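Local coordinates for hypothetical protein (Thermococcus kodakarensis, PDB 2PBZ) that probably acts as an ATP-dependent ligase that forms a carbon-nitrogen bond on the route to IMP in purine biosynthesis, at residues A[249-253]-A[264-270]; A[189-193]-A[270-275]. One frame throughout, in Å; residues are numbered along the deposited sequence.

Contact 1. Residues A[249-253]-A[264-270]; sequences PFALH and GIASRID
Ala-251 and Ala-266 form an antiparallel hydrogen-bonded pair: Ala-251 N gives to Ala-266 O (3.0 Å), Ala-266 N gives back to Ala-251 O (2.6 Å), and the CB methyls touch at 3.5 Å. On the other face of the sheet, Leu-252 CD2 lies against Ile-265 CG2 (3.7 Å), with Phe-234 packed over both. Strands 249-255 and 261-266 make a hairpin at the edge of the five-stranded antiparallel sheet of what is probably an ATP-grasp domain. His-253 N bonds to Gly-264 O (2.8 Å). With CG anti to the carbonyl carbon (chi1 -58°), the imidazole runs back along the partner strand. CB and CG lie near the Gly-264 carbonyl, ND1 near Ile-265 N, CD2 and CE1 near Asp-270 OD2; Ile-265 C sits over one ring face, and NE2 passes Ala-266 CB before donating to Asp-270 OD2 (2.9 Å). The bond is bent (136° at the hydrogen); ring and carboxylate planes are 90° apart, and OD2, tilted from the ring plane, is met nearly along its C-O axis. The other oxygen, OD1, is salt-bridged to Arg-192. Tyr-172, an ATP-binding residue, also meets the imidazole, whose nearest atom is about 4 Å from bound ATP. Replacing the histidine by an alanine is likely to leave Asp-270 OD2 without this donor and open a gap beside Ala-266. Pro-249 CG packs on Ile-269 CB (3.9 Å), and Asp-270 CB on the Ala-251 methyl.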
ATOM      1  N   PRO A 249     -19.247  11.022  -4.404  1.00 47.01           N
ATOM      2  CA  PRO A 249     -18.476  10.283  -3.403  1.00 46.14           C
ATOM      3  C   PRO A 249     -18.890  10.592  -1.963  1.00 44.36           C
ATOM      4  O   PRO A 249     -19.390  11.670  -1.658  1.00 44.77           O
ATOM      5  CB  PRO A 249     -17.037  10.724  -3.695  1.00 44.87           C
ATOM      6  CG  PRO A 249     -17.207  12.133  -4.098  1.00 45.69           C
ATOM      7  CD  PRO A 249     -18.418  12.072  -5.025  1.00 46.48           C
ATOM      8  N   PHE A 250     -18.686   9.626  -1.084  1.00 42.51           N
ATOM      9  CA  PHE A 250     -18.952   9.824   0.329  1.00 40.90           C
ATOM     10  C   PHE A 250     -18.214   8.698   1.020  1.00 40.52           C
ATOM     11  O   PHE A 250     -17.836   7.720   0.379  1.00 39.05           O
ATOM     12  CB  PHE A 250     -20.474   9.835   0.644  1.00 40.17           C
ATOM     13  CG  PHE A 250     -21.163   8.497   0.499  1.00 38.74           C
ATOM     14  CD1 PHE A 250     -21.467   7.737   1.618  1.00 37.77           C
ATOM     15  CD2 PHE A 250     -21.531   8.015  -0.752  1.00 39.14           C
ATOM     16  CE1 PHE A 250     -22.132   6.510   1.496  1.00 38.89           C
ATOM     17  CE2 PHE A 250     -22.193   6.799  -0.888  1.00 39.64           C
ATOM     18  CZ  PHE A 250     -22.495   6.044   0.240  1.00 39.48           C
ATOM     19  N   ALA A 251     -17.971   8.846   2.312  1.00 40.54           N
ATOM     20  CA  ALA A 251     -17.260   7.810   3.036  1.00 41.17           C
ATOM     21  C   ALA A 251     -17.774   7.613   4.444  1.00 41.53           C
ATOM     22  O   ALA A 251     -18.190   8.560   5.115  1.00 42.21           O
ATOM     23  CB  ALA A 251     -15.773   8.128   3.070  1.00 40.77           C
ATOM     24  N   LEU A 252     -17.746   6.364   4.879  1.00 40.49           N
ATOM     25  CA  LEU A 252     -18.160   6.024   6.224  1.00 40.34           C
ATOM     26  C   LEU A 252     -16.868   5.683   6.961  1.00 40.07           C
ATOM     27  O   LEU A 252     -16.007   4.985   6.433  1.00 39.93           O
ATOM     28  CB  LEU A 252     -19.106   4.826   6.191  1.00 41.25           C
ATOM     29  CG  LEU A 252     -20.358   5.046   5.339  1.00 40.66           C
ATOM     30  CD1 LEU A 252     -21.185   3.784   5.276  1.00 40.44           C
ATOM     31  CD2 LEU A 252     -21.161   6.187   5.930  1.00 40.97           C
ATOM     32  N   HIS A 253     -16.709   6.213   8.163  1.00 39.43           N
ATOM     33  CA  HIS A 253     -15.509   5.958   8.943  1.00 40.53           C
ATOM     34  C   HIS A 253     -15.810   4.964  10.068  1.00 41.62           C
ATOM     35  O   HIS A 253     -16.779   5.116  10.805  1.00 41.91           O
ATOM     36  CB  HIS A 253     -14.963   7.287   9.492  1.00 40.22           C
ATOM     37  CG  HIS A 253     -14.645   8.289   8.422  1.00 40.32           C
ATOM     38  ND1 HIS A 253     -14.264   9.586   8.696  1.00 39.67           N
ATOM     39  CD2 HIS A 253     -14.646   8.177   7.071  1.00 39.76           C
ATOM     40  CE1 HIS A 253     -14.045  10.228   7.563  1.00 40.38           C
ATOM     41  NE2 HIS A 253     -14.271   9.395   6.563  1.00 40.31           N
ATOM     42  N   GLY A 264     -17.644   8.351  12.070  1.00 44.58           N
ATOM     43  CA  GLY A 264     -17.895   9.525  11.260  1.00 43.75           C
ATOM     44  C   GLY A 264     -18.200   9.259   9.800  1.00 43.26           C
ATOM     45  O   GLY A 264     -18.390   8.119   9.389  1.00 41.28           O
ATOM     46  N   ILE A 265     -18.253  10.328   9.012  1.00 43.53           N
ATOM     47  CA  ILE A 265     -18.544  10.221   7.587  1.00 43.66           C
ATOM     48  C   ILE A 265     -17.841  11.310   6.793  1.00 43.53           C
ATOM     49  O   ILE A 265     -17.282  12.248   7.350  1.00 42.91           O
ATOM     50  CB  ILE A 265     -20.061  10.365   7.293  1.00 44.34           C
ATOM     51  CG1 ILE A 265     -20.542  11.761   7.725  1.00 45.79           C
ATOM     52  CG2 ILE A 265     -20.840   9.273   8.000  1.00 43.20           C
ATOM     53  CD1 ILE A 265     -21.920  12.128   7.204  1.00 46.24           C
ATOM     54  N   ALA A 266     -17.872  11.163   5.479  1.00 43.60           N
ATOM     55  CA  ALA A 266     -17.283  12.144   4.585  1.00 43.44           C
ATOM     56  C   ALA A 266     -18.423  12.478   3.650  1.00 43.27           C
ATOM     57  O   ALA A 266     -18.935  11.604   2.959  1.00 43.72           O
ATOM     58  CB  ALA A 266     -16.116  11.544   3.808  1.00 42.74           C
ATOM     59  N   SER A 267     -18.848  13.730   3.646  1.00 43.05           N
ATOM     60  CA  SER A 267     -19.948  14.110   2.779  1.00 42.95           C
ATOM     61  C   SER A 267     -19.447  14.516   1.407  1.00 42.46           C
ATOM     62  O   SER A 267     -20.183  15.100   0.630  1.00 42.88           O
ATOM     63  CB  SER A 267     -20.773  15.235   3.418  1.00 43.03           C
ATOM     64  OG  SER A 267     -19.971  16.350   3.777  1.00 44.53           O
ATOM     65  N   ARG A 268     -18.193  14.178   1.119  1.00 42.58           N
ATOM     66  CA  ARG A 268     -17.548  14.478  -0.166  1.00 41.80           C
ATOM     67  C   ARG A 268     -16.340  13.567  -0.348  1.00 41.04           C
ATOM     68  O   ARG A 268     -16.098  12.713   0.493  1.00 41.01           O
ATOM     69  CB  ARG A 268     -17.127  15.949  -0.218  1.00 40.96           C
ATOM     70  CG  ARG A 268     -16.631  16.504   1.104  1.00 38.95           C
ATOM     71  CD  ARG A 268     -15.315  15.901   1.494  1.00 35.46           C
ATOM     72  NE  ARG A 268     -14.948  16.266   2.850  1.00 35.74           N
ATOM     73  CZ  ARG A 268     -13.862  15.810   3.452  1.00 37.58           C
ATOM     74  NH1 ARG A 268     -13.051  14.979   2.808  1.00 35.80           N
ATOM     75  NH2 ARG A 268     -13.585  16.185   4.694  1.00 37.66           N
ATOM     76  N   ILE A 269     -15.596  13.735  -1.437  1.00 39.51           N
ATOM     77  CA  ILE A 269     -14.420  12.903  -1.675  1.00 37.59           C
ATOM     78  C   ILE A 269     -13.537  12.962  -0.439  1.00 37.59           C
ATOM     79  O   ILE A 269     -13.018  14.003  -0.065  1.00 36.50           O
ATOM     80  CB  ILE A 269     -13.659  13.350  -2.934  1.00 37.44           C
ATOM     81  CG1 ILE A 269     -12.486  12.408  -3.183  1.00 36.13           C
ATOM     82  CG2 ILE A 269     -13.202  14.794  -2.802  1.00 38.35           C
ATOM     83  CD1 ILE A 269     -11.885  12.579  -4.537  1.00 37.92           C
ATOM     84  N   ASP A 270     -13.384  11.808   0.188  1.00 38.57           N
ATOM     85  CA  ASP A 270     -12.661  11.656   1.436  1.00 40.40           C
ATOM     86  C   ASP A 270     -11.182  12.024   1.584  1.00 41.55           C
ATOM     87  O   ASP A 270     -10.795  12.640   2.592  1.00 43.01           O
ATOM     88  CB  ASP A 270     -12.895  10.236   1.944  1.00 41.18           C
ATOM     89  CG  ASP A 270     -12.070   9.918   3.144  1.00 41.87           C
ATOM     90  OD1 ASP A 270     -10.882   9.575   2.957  1.00 41.58           O
ATOM     91  OD2 ASP A 270     -12.606  10.029   4.266  1.00 44.80           O
TER

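Contact 2. Residues A[189-193]-A[270-275]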
ATOM      1  N   VAL A 189     -10.893   1.032   0.362  1.00 40.68           N
ATOM      2  CA  VAL A 189     -10.802   1.090   1.805  1.00 40.82           C
ATOM      3  C   VAL A 189      -9.424   1.648   2.113  1.00 40.97           C
ATOM      4  O   VAL A 189      -8.397   1.113   1.713  1.00 38.36           O
ATOM      5  CB  VAL A 189     -10.952  -0.283   2.487  1.00 40.40           C
ATOM      6  CG1 VAL A 189     -10.928  -0.089   3.995  1.00 38.03           C
ATOM      7  CG2 VAL A 189     -12.246  -0.955   2.049  1.00 40.25           C
ATOM      8  N   ASP A 190      -9.444   2.739   2.850  1.00 41.39           N
ATOM      9  CA  ASP A 190      -8.266   3.456   3.221  1.00 41.62           C
ATOM     10  C   ASP A 190      -7.917   3.234   4.684  1.00 42.41           C
ATOM     11  O   ASP A 190      -8.741   2.814   5.482  1.00 41.98           O
ATOM     12  CB  ASP A 190      -8.535   4.940   2.949  1.00 43.03           C
ATOM     13  CG  ASP A 190      -7.424   5.825   3.413  1.00 45.52           C
ATOM     14  OD1 ASP A 190      -6.318   5.726   2.828  1.00 47.51           O
ATOM     15  OD2 ASP A 190      -7.654   6.612   4.367  1.00 44.49           O
ATOM     16  N   GLU A 191      -6.667   3.520   5.009  1.00 44.47           N
ATOM     17  CA  GLU A 191      -6.142   3.432   6.363  1.00 45.86           C
ATOM     18  C   GLU A 191      -5.271   4.679   6.518  1.00 44.62           C
ATOM     19  O   GLU A 191      -4.393   4.912   5.691  1.00 43.91           O
ATOM     20  CB  GLU A 191      -5.305   2.168   6.507  1.00 48.82           C
ATOM     21  CG  GLU A 191      -4.598   2.039   7.830  1.00 53.22           C
ATOM     22  CD  GLU A 191      -4.143   0.612   8.095  1.00 54.54           C
ATOM     23  OE1 GLU A 191      -3.403   0.048   7.246  1.00 54.26           O
ATOM     24  OE2 GLU A 191      -4.541   0.075   9.158  1.00 55.96           O
ATOM     25  N   ARG A 192      -5.524   5.487   7.546  1.00 43.38           N
ATOM     26  CA  ARG A 192      -4.765   6.719   7.759  1.00 43.57           C
ATOM     27  C   ARG A 192      -3.347   6.517   8.303  1.00 44.75           C
ATOM     28  O   ARG A 192      -3.072   5.577   9.066  1.00 46.74           O
ATOM     29  CB  ARG A 192      -5.501   7.653   8.737  1.00 42.41           C
ATOM     30  CG  ARG A 192      -6.976   7.893   8.465  1.00 41.90           C
ATOM     31  CD  ARG A 192      -7.230   9.025   7.492  1.00 42.32           C
ATOM     32  NE  ARG A 192      -8.068   8.595   6.382  1.00 42.73           N
ATOM     33  CZ  ARG A 192      -9.253   9.113   6.086  1.00 42.03           C
ATOM     34  NH1 ARG A 192      -9.759  10.092   6.827  1.00 40.74           N
ATOM     35  NH2 ARG A 192      -9.919   8.650   5.041  1.00 39.85           N
ATOM     36  N   VAL A 193      -2.443   7.397   7.885  1.00 45.01           N
ATOM     37  CA  VAL A 193      -1.073   7.394   8.380  1.00 46.33           C
ATOM     38  C   VAL A 193      -1.066   8.601   9.312  1.00 47.57           C
ATOM     39  O   VAL A 193      -1.133   9.740   8.870  1.00 46.17           O
ATOM     40  CB  VAL A 193      -0.007   7.573   7.260  1.00 45.24           C
ATOM     41  CG1 VAL A 193       1.403   7.547   7.878  1.00 45.75           C
ATOM     42  CG2 VAL A 193      -0.129   6.463   6.246  1.00 44.66           C
ATOM     43  N   ASP A 270     -13.384  11.808   0.188  1.00 38.57           N
ATOM     44  CA  ASP A 270     -12.661  11.656   1.436  1.00 40.40           C
ATOM     45  C   ASP A 270     -11.182  12.024   1.584  1.00 41.55           C
ATOM     46  O   ASP A 270     -10.795  12.640   2.592  1.00 43.01           O
ATOM     47  CB  ASP A 270     -12.895  10.236   1.944  1.00 41.18           C
ATOM     48  CG  ASP A 270     -12.070   9.918   3.144  1.00 41.87           C
ATOM     49  OD1 ASP A 270     -10.882   9.575   2.957  1.00 41.58           O
ATOM     50  OD2 ASP A 270     -12.606  10.029   4.266  1.00 44.80           O
ATOM     51  N   GLY A 271     -10.347  11.660   0.623  1.00 40.02           N
ATOM     52  CA  GLY A 271      -8.940  11.989   0.770  1.00 40.68           C
ATOM     53  C   GLY A 271      -8.128  10.709   0.847  1.00 42.80           C
ATOM     54  O   GLY A 271      -7.008  10.628   0.328  1.00 42.75           O
ATOM     55  N   GLY A 272      -8.699   9.705   1.515  1.00 42.15           N
ATOM     56  CA  GLY A 272      -8.054   8.413   1.604  1.00 40.06           C
ATOM     57  C   GLY A 272      -8.226   7.794   0.232  1.00 39.70           C
ATOM     58  O   GLY A 272      -7.770   6.684  -0.036  1.00 38.30           O
ATOM     59  N   SER A 273      -8.917   8.529  -0.641  1.00 39.46           N
ATOM     60  CA  SER A 273      -9.132   8.077  -2.012  1.00 42.48           C
ATOM     61  C   SER A 273      -7.933   8.416  -2.904  1.00 43.69           C
ATOM     62  O   SER A 273      -7.904   8.042  -4.075  1.00 44.28           O
ATOM     63  CB  SER A 273     -10.431   8.665  -2.593  1.00 42.95           C
ATOM     64  OG  SER A 273     -10.523  10.060  -2.380  1.00 45.89           O
ATOM     65  N   ASN A 274      -6.952   9.127  -2.345  1.00 43.84           N
ATOM     66  CA  ASN A 274      -5.738   9.462  -3.084  1.00 43.46           C
ATOM     67  C   ASN A 274      -4.870   8.195  -3.153  1.00 42.96           C
ATOM     68  O   ASN A 274      -3.973   8.089  -3.992  1.00 42.16           O
ATOM     69  CB  ASN A 274      -4.927  10.575  -2.390  1.00 43.88           C
ATOM     70  CG  ASN A 274      -5.560  11.951  -2.523  1.00 42.78           C
ATOM     71  OD1 ASN A 274      -6.027  12.331  -3.583  1.00 43.33           O
ATOM     72  ND2 ASN A 274      -5.544  12.715  -1.443  1.00 40.47           N
ATOM     73  N   ALA A 275      -5.133   7.245  -2.262  1.00 41.86           N
ATOM     74  CA  ALA A 275      -4.375   6.004  -2.250  1.00 43.00           C
ATOM     75  C   ALA A 275      -4.786   5.190  -3.472  1.00 43.82           C
ATOM     76  O   ALA A 275      -5.857   5.423  -4.033  1.00 44.53           O
ATOM     77  CB  ALA A 275      -4.641   5.219  -0.955  1.00 40.45           C
TER
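Asp-190 and Gly-272 are the residues whose CA atoms come nearest, 5.2 Å apart, where strand 183-194 meets a loop of irregular structure. The loop folds back on itself through Asn-274 N to Gly-271 O, and Gly-271 has a positive phi (117°) that glycine suits. Gly-272 CA lies directly against the Asp-190 carboxylate, 3.2 Å from CG; a CB here would run into Asp-190 OD2 and Arg-192 NH2. Asp-270 OD1 accepts from Gly-272 N (2.6 Å), an Asx turn that ties OD1 to the backbone two residues on. Three side chains then form a salt-bridge network at the sheet face beside the ATP site, the nearest atoms of Arg-192 and bound ATP being about 5 Å apart. The arginine, bent at chi2 and chi3, grips Asp-190 side-on: NE (2.9 Å) and NH2 (3.1 Å) both bond to the single atom OD2, which lies in the guanidinium plane. The same NH2 reaches across to Asp-270 OD1 in a 2.5 Å salt bridge, guanidinium and carboxylate planes 42° apart. One nitrogen thus touches both acids, whose nearby like charges it is likely to offset. Tyr-172 adds a cation-pi contact to the guanidinium. The strand also faces a neighbouring subunit, whose Arg-201 donates to Arg-192 O.

How the contacts relate
From the N-terminal side, the chain first passes 189-193 on strand 183-194, runs through strand 211-216 and helix 224-241, and enters 249-253. A short hairpin turn brings it back as 264-270, so contact 1 closes a loop of ten residues. The chain turns on through 270-275, where it reaches 189-193, and contact 2 thereby closes a loop of 76 residues; contact 1 lies within that span, ending on the shared Asp-270. In the five-stranded sheet, 170-178 separates strand 183-194 from strand 249-255; contact 1 joins the neighbouring strands of the hairpin, whereas contact 2 carries the post-hairpin loop past that intervening strand.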